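Local coordinates for protein Eps1p (Saccharomyces cerevisiae, PDB 4TW5) that belongs to the thioredoxin-fold proteins and carries several disulfide bonds of its own, at residues E12-T17 / T64-N69. Sequence-based numbering, arbitrary orientation.
Sequences EPLNPT and TFSQVN
Leu14 and Pro13 lie against the strand 64-69 and meet it chiefly around the carbonyl of Gln67. The backbone N of Leu14 gives its hydrogen to Gln67 O at 2.5 Å, fairly straight with an N-H...O angle of 159°, although the distance is unusually short and its exact value doubtful. Carbon atoms border the same oxygen: CA of Pro13 lies 3.2 Å from Gln67 O, and CB and CG of Leu14 are close to it as well. With CG anti to its carbonyl carbon (chi1 -61°), the Leu14 side chain runs back toward Ser66, and its CD1 meets Ser66 CB at 3.8 Å. On the other side of Gln67 along the strand, the CG2 methyl of Val68 faces both the CB of Leu14, at 4.0 Å, and the carbonyl O of Leu14, at 3.7 Å. In this thioredoxin fold, 64-69 belongs to the outermost strand of a four-stranded mixed sheet, and the loop before helix 19-23 runs beside its outer edge. The other edge of the strand is hydrogen-bonded to 27-33, while Phe19 and Leu23 of the short helix 19-23 also pack on Leu14. Pro13 covers the backbone farther along: its CB comes within 3.6 Å of Asn69 N, its CG faces Asn69 CB at 4.2 Å, and the ring also touches Tyr33. In the side-chain amide of Asn69, OD1 accepts a hydrogen bond from Ile71 N, just past the strand, and ND2 makes a weak one to Tyr33 OH.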
loop_
_atom_site.group_PDB
_atom_site.type_symbol
_atom_site.label_atom_id
_atom_site.label_comp_id
_atom_site.label_asym_id
_atom_site.label_seq_id
_atom_site.Cartn_x
_atom_site.Cartn_y
_atom_site.Cartn_z
ATOM N N GLU A 12 -25.728 -20.830 54.224
ATOM C CA GLU A 12 -26.987 -21.399 53.793
ATOM C C GLU A 12 -27.473 -20.675 52.559
ATOM O O GLU A 12 -27.017 -19.575 52.269
ATOM C CB GLU A 12 -28.046 -21.305 54.893
ATOM C CG GLU A 12 -28.126 -22.518 55.772
ATOM C CD GLU A 12 -29.568 -22.952 55.968
ATOM O OE1 GLU A 12 -30.410 -22.090 56.323
ATOM O OE2 GLU A 12 -29.863 -24.141 55.720
ATOM N N PRO A 13 -28.398 -21.298 51.818
ATOM C CA PRO A 13 -28.957 -20.622 50.650
ATOM C C PRO A 13 -29.564 -19.281 51.039
ATOM O O PRO A 13 -30.019 -19.125 52.170
ATOM C CB PRO A 13 -30.038 -21.592 50.168
ATOM C CG PRO A 13 -29.559 -22.920 50.606
ATOM C CD PRO A 13 -28.840 -22.702 51.905
ATOM N N LEU A 14 -29.566 -18.325 50.122
ATOM C CA LEU A 14 -30.287 -17.092 50.370
ATOM C C LEU A 14 -31.779 -17.399 50.301
ATOM O O LEU A 14 -32.204 -18.216 49.488
ATOM C CB LEU A 14 -29.902 -16.038 49.340
ATOM C CG LEU A 14 -28.418 -15.687 49.379
ATOM C CD1 LEU A 14 -28.114 -14.577 48.421
ATOM C CD2 LEU A 14 -28.020 -15.303 50.797
ATOM N N ASN A 15 -32.574 -16.713 51.113
ATOM C CA ASN A 15 -34.018 -16.929 51.137
ATOM C C ASN A 15 -34.678 -15.551 51.112
ATOM O O ASN A 15 -33.964 -14.552 51.168
ATOM C CB ASN A 15 -34.428 -17.765 52.368
ATOM C CG ASN A 15 -33.964 -17.159 53.694
ATOM O OD1 ASN A 15 -34.143 -15.974 53.946
ATOM N ND2 ASN A 15 -33.376 -17.988 54.547
ATOM N N PRO A 16 -36.028 -15.479 51.021
ATOM C CA PRO A 16 -36.665 -14.156 50.918
ATOM C C PRO A 16 -36.340 -13.176 52.058
ATOM O O PRO A 16 -36.603 -11.978 51.934
ATOM C CB PRO A 16 -38.157 -14.503 50.899
ATOM C CG PRO A 16 -38.205 -15.842 50.281
ATOM C CD PRO A 16 -36.992 -16.562 50.734
ATOM N N THR A 17 -35.773 -13.665 53.152
ATOM C CA THR A 17 -35.412 -12.772 54.249
ATOM C C THR A 17 -34.032 -12.158 54.029
ATOM O O THR A 17 -33.716 -11.118 54.601
ATOM C CB THR A 17 -35.385 -13.503 55.608
ATOM O OG1 THR A 17 -34.184 -14.282 55.706
ATOM C CG2 THR A 17 -36.607 -14.394 55.775
ATOM N N THR A 64 -19.053 -12.598 46.082
ATOM C CA THR A 64 -19.470 -13.681 46.945
ATOM C C THR A 64 -20.192 -14.768 46.161
ATOM O O THR A 64 -21.084 -14.482 45.375
ATOM C CB THR A 64 -20.391 -13.160 48.072
ATOM O OG1 THR A 64 -19.639 -12.321 48.939
ATOM C CG2 THR A 64 -20.967 -14.317 48.902
ATOM N N PHE A 65 -19.848 -16.027 46.403
ATOM C CA PHE A 65 -20.655 -17.106 45.856
ATOM C C PHE A 65 -21.779 -17.459 46.814
ATOM O O PHE A 65 -21.543 -17.739 47.996
ATOM C CB PHE A 65 -19.806 -18.328 45.580
ATOM C CG PHE A 65 -18.877 -18.183 44.407
ATOM C CD1 PHE A 65 -19.241 -18.656 43.156
ATOM C CD2 PHE A 65 -17.623 -17.609 44.566
ATOM C CE1 PHE A 65 -18.376 -18.548 42.078
ATOM C CE2 PHE A 65 -16.752 -17.502 43.500
ATOM C CZ PHE A 65 -17.128 -17.970 42.247
ATOM N N SER A 66 -22.998 -17.473 46.284
ATOM C CA SER A 66 -24.199 -17.754 47.063
ATOM C C SER A 66 -25.090 -18.776 46.350
ATOM O O SER A 66 -24.804 -19.190 45.229
ATOM C CB SER A 66 -25.007 -16.487 47.306
ATOM O OG SER A 66 -24.196 -15.455 47.819
ATOM N N GLN A 67 -26.167 -19.171 47.022
ATOM C CA GLN A 67 -27.116 -20.145 46.517
ATOM C C GLN A 67 -28.512 -19.784 46.910
ATOM O O GLN A 67 -28.723 -19.039 47.854
ATOM C CB GLN A 67 -26.829 -21.552 47.034
ATOM C CG GLN A 67 -25.790 -22.313 46.277
ATOM C CD GLN A 67 -25.477 -23.622 46.941
ATOM O OE1 GLN A 67 -25.400 -23.709 48.166
ATOM N NE2 GLN A 67 -25.325 -24.665 46.139
ATOM N N VAL A 68 -29.461 -20.294 46.146
ATOM C CA VAL A 68 -30.868 -20.205 46.482
ATOM C C VAL A 68 -31.530 -21.566 46.229
ATOM O O VAL A 68 -31.551 -22.040 45.089
ATOM C CB VAL A 68 -31.597 -19.143 45.638
ATOM C CG1 VAL A 68 -33.087 -19.229 45.892
ATOM C CG2 VAL A 68 -31.099 -17.760 45.968
ATOM N N ASN A 69 -32.041 -22.208 47.281
ATOM C CA ASN A 69 -32.853 -23.413 47.101
ATOM C C ASN A 69 -34.232 -22.994 46.601
ATOM O O ASN A 69 -34.993 -22.362 47.332
ATOM C CB ASN A 69 -32.947 -24.217 48.407
ATOM C CG ASN A 69 -33.596 -25.589 48.216
ATOM O OD1 ASN A 69 -34.561 -25.735 47.464
ATOM N ND2 ASN A 69 -33.056 -26.600 48.891
#